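Local coordinates for protein DNA polymerase III, beta subunit (Eubacterium rectale, PDB 3T0P) that probably tethers DNA polymerases and other proteins to DNA and makes them processive, as one half of a ring-shaped head-to-tail homodimer around the duplex, at residues C33-A38 with F116-Y121; A40-L45 with E55-G60. All blocks are in the same frame, centred on the assembly; numbering follows the deposited sequence.

Contact 1 (C33-A38 with F116-Y121); sequences CILIDA and FSYIPY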
ATOM      1  N   CYS B  33     -14.605  20.812   4.736  1.00 55.91           N
ATOM      2  CA  CYS B  33     -14.150  21.305   6.039  1.00 56.50           C
ATOM      3  C   CYS B  33     -14.549  20.410   7.211  1.00 56.99           C
ATOM      4  O   CYS B  33     -15.518  19.654   7.155  1.00 55.52           O
ATOM      5  CB  CYS B  33     -14.636  22.728   6.292  1.00 59.26           C
ATOM      6  SG  CYS B  33     -14.037  23.946   5.094  1.00 65.41           S
ATOM      7  N   ILE B  34     -13.801  20.576   8.311  1.00 51.04           N
ATOM      8  CA  ILE B  34     -14.057  20.014   9.624  1.00 48.18           C
ATOM      9  C   ILE B  34     -14.534  21.194  10.473  1.00 51.43           C
ATOM     10  O   ILE B  34     -13.871  22.227  10.504  1.00 51.87           O
ATOM     11  CB  ILE B  34     -12.819  19.299  10.239  1.00 48.92           C
ATOM     12  CG1 ILE B  34     -12.568  17.953   9.561  1.00 48.22           C
ATOM     13  CG2 ILE B  34     -12.986  19.118  11.775  1.00 49.33           C
ATOM     14  CD1 ILE B  34     -11.199  17.391   9.799  1.00 55.93           C
ATOM     15  N   LEU B  35     -15.669  21.059  11.142  1.00 46.98           N
ATOM     16  CA  LEU B  35     -16.108  22.094  12.046  1.00 47.94           C
ATOM     17  C   LEU B  35     -15.517  21.890  13.445  1.00 52.33           C
ATOM     18  O   LEU B  35     -15.570  20.788  13.992  1.00 51.45           O
ATOM     19  CB  LEU B  35     -17.637  22.122  12.144  1.00 48.99           C
ATOM     20  CG  LEU B  35     -18.212  23.276  12.943  1.00 54.61           C
ATOM     21  CD1 LEU B  35     -18.176  24.560  12.137  1.00 55.50           C
ATOM     22  CD2 LEU B  35     -19.615  22.967  13.394  1.00 57.53           C
ATOM     23  N   ILE B  36     -14.987  22.966  14.029  1.00 48.96           N
ATOM     24  CA  ILE B  36     -14.558  22.974  15.416  1.00 48.37           C
ATOM     25  C   ILE B  36     -15.625  23.783  16.156  1.00 56.18           C
ATOM     26  O   ILE B  36     -15.757  24.984  15.919  1.00 57.74           O
ATOM     27  CB  ILE B  36     -13.124  23.493  15.682  1.00 50.53           C
ATOM     28  CG1 ILE B  36     -12.073  22.815  14.774  1.00 48.95           C
ATOM     29  CG2 ILE B  36     -12.768  23.357  17.174  1.00 50.79           C
ATOM     30  CD1 ILE B  36     -10.796  23.552  14.742  1.00 57.79           C
ATOM     31  N   ASP B  37     -16.439  23.111  16.978  1.00 52.97           N
ATOM     32  CA  ASP B  37     -17.460  23.784  17.770  1.00 53.71           C
ATOM     33  C   ASP B  37     -17.031  23.780  19.227  1.00 58.78           C
ATOM     34  O   ASP B  37     -17.022  22.733  19.875  1.00 58.94           O
ATOM     35  CB  ASP B  37     -18.846  23.126  17.588  1.00 55.33           C
ATOM     36  CG  ASP B  37     -20.005  23.913  18.193  1.00 70.00           C
ATOM     37  OD1 ASP B  37     -19.790  24.623  19.201  1.00 70.86           O
ATOM     38  OD2 ASP B  37     -21.123  23.812  17.668  1.00 80.25           O
ATOM     39  N   ALA B  38     -16.620  24.938  19.714  1.00 56.48           N
ATOM     40  CA  ALA B  38     -16.235  25.149  21.100  1.00 57.23           C
ATOM     41  C   ALA B  38     -17.094  26.288  21.686  1.00 66.60           C
ATOM     42  O   ALA B  38     -16.595  27.098  22.463  1.00 66.79           O
ATOM     43  CB  ALA B  38     -14.762  25.485  21.172  1.00 57.37           C
ATOM     44  N   PHE B 116     -21.868  25.794   7.639  1.00 73.58           N
ATOM     45  CA  PHE B 116     -21.846  24.365   7.960  1.00 71.91           C
ATOM     46  C   PHE B 116     -23.234  23.851   8.345  1.00 77.33           C
ATOM     47  O   PHE B 116     -23.903  24.437   9.200  1.00 78.44           O
ATOM     48  CB  PHE B 116     -20.840  24.082   9.106  1.00 71.85           C
ATOM     49  CG  PHE B 116     -20.480  22.627   9.308  1.00 71.46           C
ATOM     50  CD1 PHE B 116     -19.451  22.040   8.579  1.00 73.14           C
ATOM     51  CD2 PHE B 116     -21.165  21.845  10.230  1.00 72.16           C
ATOM     52  CE1 PHE B 116     -19.123  20.693   8.761  1.00 72.33           C
ATOM     53  CE2 PHE B 116     -20.847  20.491  10.398  1.00 72.81           C
ATOM     54  CZ  PHE B 116     -19.823  19.928   9.671  1.00 69.90           C
ATOM     55  N   SER B 117     -23.646  22.735   7.731  1.00 74.14           N
ATOM     56  CA  SER B 117     -24.916  22.076   8.036  1.00 73.89           C
ATOM     57  C   SER B 117     -24.659  21.063   9.157  1.00 75.07           C
ATOM     58  O   SER B 117     -23.984  20.051   8.949  1.00 72.73           O
ATOM     59  CB  SER B 117     -25.495  21.413   6.793  1.00 77.61           C
ATOM     60  OG  SER B 117     -26.817  20.984   7.057  1.00 89.55           O
ATOM     61  N   TYR B 118     -25.122  21.389  10.365  1.00 71.33           N
ATOM     62  CA  TYR B 118     -24.931  20.577  11.563  1.00 70.46           C
ATOM     63  C   TYR B 118     -25.667  19.273  11.496  1.00 72.49           C
ATOM     64  O   TYR B 118     -26.697  19.173  10.815  1.00 73.08           O
ATOM     65  CB  TYR B 118     -25.427  21.335  12.792  1.00 73.67           C
ATOM     66  CG  TYR B 118     -24.437  22.319  13.356  1.00 77.19           C
ATOM     67  CD1 TYR B 118     -24.165  23.520  12.699  1.00 80.26           C
ATOM     68  CD2 TYR B 118     -23.833  22.095  14.587  1.00 77.19           C
ATOM     69  CE1 TYR B 118     -23.274  24.445  13.227  1.00 81.30           C
ATOM     70  CE2 TYR B 118     -22.961  23.027  15.138  1.00 78.19           C
ATOM     71  CZ  TYR B 118     -22.695  24.208  14.458  1.00 87.11           C
ATOM     72  OH  TYR B 118     -21.827  25.136  14.977  1.00 86.78           O
ATOM     73  N   ILE B 119     -25.155  18.270  12.229  1.00 65.51           N
ATOM     74  CA  ILE B 119     -25.804  16.970  12.314  1.00 63.87           C
ATOM     75  C   ILE B 119     -27.162  17.212  12.975  1.00 69.03           C
ATOM     76  O   ILE B 119     -27.199  17.898  14.006  1.00 69.79           O
ATOM     77  CB  ILE B 119     -24.921  15.977  13.089  1.00 65.03           C
ATOM     78  CG1 ILE B 119     -23.619  15.641  12.292  1.00 63.72           C
ATOM     79  CG2 ILE B 119     -25.722  14.731  13.477  1.00 63.65           C
ATOM     80  CD1 ILE B 119     -22.513  15.030  13.113  1.00 65.71           C
ATOM     81  N   PRO B 120     -28.288  16.758  12.373  1.00 65.57           N
ATOM     82  CA  PRO B 120     -29.594  17.025  12.998  1.00 66.33           C
ATOM     83  C   PRO B 120     -29.760  16.319  14.339  1.00 70.31           C
ATOM     84  O   PRO B 120     -29.078  15.322  14.612  1.00 68.39           O
ATOM     85  CB  PRO B 120     -30.587  16.463  11.978  1.00 68.08           C
ATOM     86  CG  PRO B 120     -29.819  15.408  11.253  1.00 71.04           C
ATOM     87  CD  PRO B 120     -28.440  15.961  11.138  1.00 66.00           C
ATOM     88  N   TYR B 121     -30.667  16.840  15.170  1.00 67.89           N
ATOM     89  CA  TYR B 121     -31.037  16.193  16.411  1.00 68.35           C
ATOM     90  C   TYR B 121     -31.832  14.932  16.042  1.00 70.50           C
ATOM     91  O   TYR B 121     -32.685  14.974  15.143  1.00 70.15           O
ATOM     92  CB  TYR B 121     -31.878  17.136  17.297  1.00 72.20           C
ATOM     93  CG  TYR B 121     -32.624  16.416  18.401  1.00 75.55           C
ATOM     94  CD1 TYR B 121     -31.984  16.060  19.586  1.00 77.25           C
ATOM     95  CD2 TYR B 121     -33.952  16.037  18.236  1.00 78.09           C
ATOM     96  CE1 TYR B 121     -32.654  15.362  20.589  1.00 79.59           C
ATOM     97  CE2 TYR B 121     -34.636  15.343  19.235  1.00 80.57           C
ATOM     98  CZ  TYR B 121     -33.986  15.020  20.417  1.00 91.09           C
ATOM     99  OH  TYR B 121     -34.656  14.337  21.406  1.00 98.16           O
TER

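Contact 2 (A40-L45 with E55-G60); sequences ANEIKL and ETIIDG. With EDO (1,2-ethanediol), chain X.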
ATOM      1  N   ALA B  40     -19.951  25.906  23.574  1.00 73.43           N
ATOM      2  CA  ALA B  40     -20.478  25.558  24.897  1.00 74.13           C
ATOM      3  C   ALA B  40     -19.326  25.225  25.881  1.00 77.30           C
ATOM      4  O   ALA B  40     -18.444  26.060  26.077  1.00 75.81           O
ATOM      5  CB  ALA B  40     -21.458  24.390  24.783  1.00 74.80           C
ATOM      6  N   ASN B  41     -19.338  24.020  26.491  1.00 74.59           N
ATOM      7  CA  ASN B  41     -18.327  23.591  27.459  1.00 74.39           C
ATOM      8  C   ASN B  41     -17.536  22.384  26.959  1.00 77.12           C
ATOM      9  O   ASN B  41     -16.757  21.804  27.715  1.00 78.09           O
ATOM     10  CB  ASN B  41     -18.982  23.263  28.805  1.00 77.42           C
ATOM     11  CG  ASN B  41     -19.566  24.468  29.492  1.00106.29           C
ATOM     12  OD1 ASN B  41     -18.876  25.455  29.772  1.00 99.78           O
ATOM     13  ND2 ASN B  41     -20.857  24.411  29.787  1.00100.43           N
ATOM     14  N   GLU B  42     -17.741  21.990  25.699  1.00 70.21           N
ATOM     15  CA  GLU B  42     -17.038  20.852  25.111  1.00 67.92           C
ATOM     16  C   GLU B  42     -16.393  21.236  23.795  1.00 66.17           C
ATOM     17  O   GLU B  42     -16.936  22.068  23.061  1.00 66.88           O
ATOM     18  CB  GLU B  42     -17.997  19.669  24.855  1.00 69.53           C
ATOM     19  CG  GLU B  42     -18.842  19.230  26.033  1.00 84.85           C
ATOM     20  CD  GLU B  42     -19.916  18.232  25.646  1.00114.54           C
ATOM     21  OE1 GLU B  42     -19.564  17.056  25.416  1.00111.11           O
ATOM     22  OE2 GLU B  42     -21.105  18.621  25.573  1.00114.17           O
ATOM     23  N   ILE B  43     -15.269  20.606  23.469  1.00 57.44           N
ATOM     24  CA  ILE B  43     -14.632  20.809  22.169  1.00 54.71           C
ATOM     25  C   ILE B  43     -15.145  19.698  21.299  1.00 55.60           C
ATOM     26  O   ILE B  43     -14.878  18.520  21.544  1.00 53.75           O
ATOM     27  CB  ILE B  43     -13.092  20.888  22.194  1.00 56.29           C
ATOM     28  CG1 ILE B  43     -12.618  22.049  23.090  1.00 56.78           C
ATOM     29  CG2 ILE B  43     -12.536  20.990  20.747  1.00 55.26           C
ATOM     30  CD1 ILE B  43     -11.166  21.928  23.558  1.00 55.63           C
ATOM     31  N   LYS B  44     -15.904  20.079  20.292  1.00 52.23           N
ATOM     32  CA  LYS B  44     -16.550  19.151  19.388  1.00 51.15           C
ATOM     33  C   LYS B  44     -15.989  19.307  17.986  1.00 55.04           C
ATOM     34  O   LYS B  44     -15.965  20.422  17.472  1.00 55.11           O
ATOM     35  CB  LYS B  44     -18.067  19.453  19.404  1.00 53.02           C
ATOM     36  CG  LYS B  44     -19.006  18.263  19.403  1.00 70.78           C
ATOM     37  CD  LYS B  44     -20.393  18.636  20.000  1.00 81.17           C
ATOM     38  CE  LYS B  44     -21.471  18.864  18.949  1.00 89.87           C
ATOM     39  NZ  LYS B  44     -22.676  19.610  19.451  1.00 85.34           N
ATOM     40  N   LEU B  45     -15.532  18.201  17.370  1.00 50.44           N
ATOM     41  CA  LEU B  45     -15.125  18.174  15.971  1.00 49.07           C
ATOM     42  C   LEU B  45     -16.261  17.594  15.203  1.00 53.32           C
ATOM     43  O   LEU B  45     -16.875  16.649  15.683  1.00 52.89           O
ATOM     44  CB  LEU B  45     -13.861  17.362  15.717  1.00 48.27           C
ATOM     45  CG  LEU B  45     -12.556  17.894  16.257  1.00 53.64           C
ATOM     46  CD1 LEU B  45     -11.412  17.041  15.770  1.00 52.36           C
ATOM     47  CD2 LEU B  45     -12.333  19.357  15.891  1.00 55.67           C
ATOM     48  N   GLU B  55     -19.272  13.127  14.609  1.00 52.91           N
ATOM     49  CA  GLU B  55     -19.044  14.041  15.714  1.00 52.07           C
ATOM     50  C   GLU B  55     -18.169  13.370  16.738  1.00 52.44           C
ATOM     51  O   GLU B  55     -18.372  12.198  17.054  1.00 50.52           O
ATOM     52  CB  GLU B  55     -20.411  14.318  16.324  1.00 54.96           C
ATOM     53  CG  GLU B  55     -20.610  15.635  17.026  1.00 68.45           C
ATOM     54  CD  GLU B  55     -22.056  15.686  17.468  1.00 88.78           C
ATOM     55  OE1 GLU B  55     -22.406  14.963  18.431  1.00 75.48           O
ATOM     56  OE2 GLU B  55     -22.864  16.340  16.770  1.00 91.63           O
ATOM     57  N   THR B  56     -17.214  14.101  17.286  1.00 48.94           N
ATOM     58  CA  THR B  56     -16.322  13.541  18.288  1.00 48.89           C
ATOM     59  C   THR B  56     -15.949  14.653  19.276  1.00 54.12           C
ATOM     60  O   THR B  56     -15.923  15.842  18.915  1.00 53.09           O
ATOM     61  CB  THR B  56     -15.128  12.818  17.608  1.00 58.93           C
ATOM     62  OG1 THR B  56     -14.582  11.839  18.488  1.00 61.43           O
ATOM     63  CG2 THR B  56     -14.050  13.760  17.116  1.00 55.35           C
ATOM     64  N   ILE B  57     -15.766  14.269  20.551  1.00 52.06           N
ATOM     65  CA  ILE B  57     -15.424  15.203  21.620  1.00 53.10           C
ATOM     66  C   ILE B  57     -13.930  15.109  21.869  1.00 55.33           C
ATOM     67  O   ILE B  57     -13.395  14.003  22.019  1.00 56.67           O
ATOM     68  CB  ILE B  57     -16.254  14.982  22.912  1.00 57.86           C
ATOM     69  CG1 ILE B  57     -17.784  15.175  22.670  1.00 60.26           C
ATOM     70  CG2 ILE B  57     -15.764  15.862  24.082  1.00 59.06           C
ATOM     71  CD1 ILE B  57     -18.275  16.631  22.373  1.00 71.61           C
ATOM     72  N   ILE B  58     -13.263  16.264  21.852  1.00 49.30           N
ATOM     73  CA  ILE B  58     -11.816  16.385  22.089  1.00 48.83           C
ATOM     74  C   ILE B  58     -11.602  16.923  23.484  1.00 55.32           C
ATOM     75  O   ILE B  58     -12.231  17.915  23.862  1.00 53.56           O
ATOM     76  CB  ILE B  58     -11.115  17.282  21.026  1.00 51.07           C
ATOM     77  CG1 ILE B  58     -11.433  16.840  19.585  1.00 50.89           C
ATOM     78  CG2 ILE B  58      -9.615  17.397  21.250  1.00 53.31           C
ATOM     79  CD1 ILE B  58     -11.197  15.348  19.251  1.00 56.37           C
ATOM     80  N   ASP B  59     -10.736  16.251  24.267  1.00 55.69           N
ATOM     81  CA  ASP B  59     -10.373  16.754  25.596  1.00 57.33           C
ATOM     82  C   ASP B  59      -9.467  17.949  25.379  1.00 58.01           C
ATOM     83  O   ASP B  59      -8.606  17.920  24.500  1.00 59.08           O
ATOM     84  CB  ASP B  59      -9.694  15.673  26.462  1.00 60.37           C
ATOM     85  CG  ASP B  59     -10.631  14.569  26.943  1.00 80.80           C
ATOM     86  OD1 ASP B  59     -11.635  14.892  27.630  1.00 84.23           O
ATOM     87  OD2 ASP B  59     -10.350  13.380  26.652  1.00 90.13           O
ATOM     88  N   GLY B  60      -9.712  19.003  26.121  1.00 52.89           N
ATOM     89  CA  GLY B  60      -8.941  20.228  26.018  1.00 52.43           C
ATOM     90  C   GLY B  60      -9.532  21.364  26.812  1.00 59.06           C
ATOM     91  O   GLY B  60     -10.561  21.200  27.469  1.00 59.87           O
TER
HETATM   92  C1  EDO X 387     -20.566  12.471  22.327  1.00 76.10           C
HETATM   93  O1  EDO X 387     -20.043  11.280  21.713  1.00 76.97           O
HETATM   94  C2  EDO X 387     -21.039  13.469  21.272  1.00 75.30           C
HETATM   95  O2  EDO X 387     -20.117  13.503  20.174  1.00 79.85           O
HETATM   96  O   HOH W   1     -13.382  21.139  27.189  1.00 58.31           O
HETATM   97  O   HOH W   2     -14.000  19.064  25.587  1.00 51.34           O

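Contact 1 (C33-A38 with F116-Y121)
In the N-terminal domain of this sliding-ring subunit, the loop between strands 104-109 and 127-131 lies over one face of an antiparallel sheet, and F116 and Y118 of that loop meet C33, L35 and D37, alternate residues of strand 33-38. L35 is the hub. Its CB sits over the centre of the F116 ring, 3.8 Å from the centroid and 2° off the ring normal, a CH-pi contact. With CG anti to the backbone N (chi1 -173°), L35 sends its branches past the ring: CD2 lies between the two aromatics, 3.7 Å from F116 CD2 and 3.5 Å from Y118 CZ. A leucine suits the place because one branch, CD2, reaches both rings while CD1 lies beside F116 CB and CG. C33 O lies at the edge of the F116 ring, near its plane. I67 of strand 66-71 and M46 of strand 43-48 add to this apolar layer. Tyrosine suits the outer position because its ring packs on L35 while its hydroxyl reaches a charge. D37 is buried, and its carboxylate is shared: OD1 is hydrogen-bonded to S39 OG, whereas Y118 OH donates to D37 OD2 across 3.1 Å, approaching from 54° out of the carboxylate plane.

Contact 2 (A40-L45 with E55-G60)
L45 and T56 form a hydrogen-bonded pair in the antiparallel hairpin of strands 43-48 and 52-58, with L45 N to T56 O at 2.8 Å and T56 N to L45 O at 3.0 Å. I58 N adds a bond to I43 O (2.8 Å). Where the strands part, a water accepts from I43 N and donates to I58 O. On one face the branched side chains of I43, L45 and I58, with the methyl of T56, pack together: L45 CG lies 3.7 Å from I58 CG1. On the partly exposed face bearing K44 and I57, the aliphatic part of the lysine packs on the isoleucine while its ammonium end can stay polar. I57 CD1 presses tightly on K44 CG (3.5 Å). K44 bends at chi3 (102°), and its CE packs on the carboxylate of E55; K44 NZ and E55 OE2 stay 4.2 Å apart, beyond a salt bridge. E55 OE1 also takes a weak hydrogen bond from O2 of a 1,2-ethanediol, probably from the crystallisation liquor. Further out, T56 OG1 is hydrogen-bonded to T231 OG1 and N230 O, at the start of strand 231-236; threonine suits the place, offering that hydroxyl there and a methyl to L45. L45 and T56 rest on V18 of helix 8-18, and I43 and I58 pack on C6 of strand 3-7.

Overall arrangement
The two contacts have centres about 11 Å apart and both reach one antiparallel sheet of the N-terminal domain, in which strands 66-71, 33-38, 43-48 and 52-58 lie side by side. Along the chain, 33-38 comes first, the two halves of contact 2 follow, and 116-121 closes the set, so contact 1 spans the hairpin of contact 2. Strand 43-48 joins them: D37 N and K44 O make a probable hydrogen bond, and I36 CG1 packs on L45 CD2. The sheet continues through strand 231-236 into the central domain, so contact 2 lies at the join between two domains of the half-ring, while contact 1 ties the loop leading toward the central domain onto the same sheet.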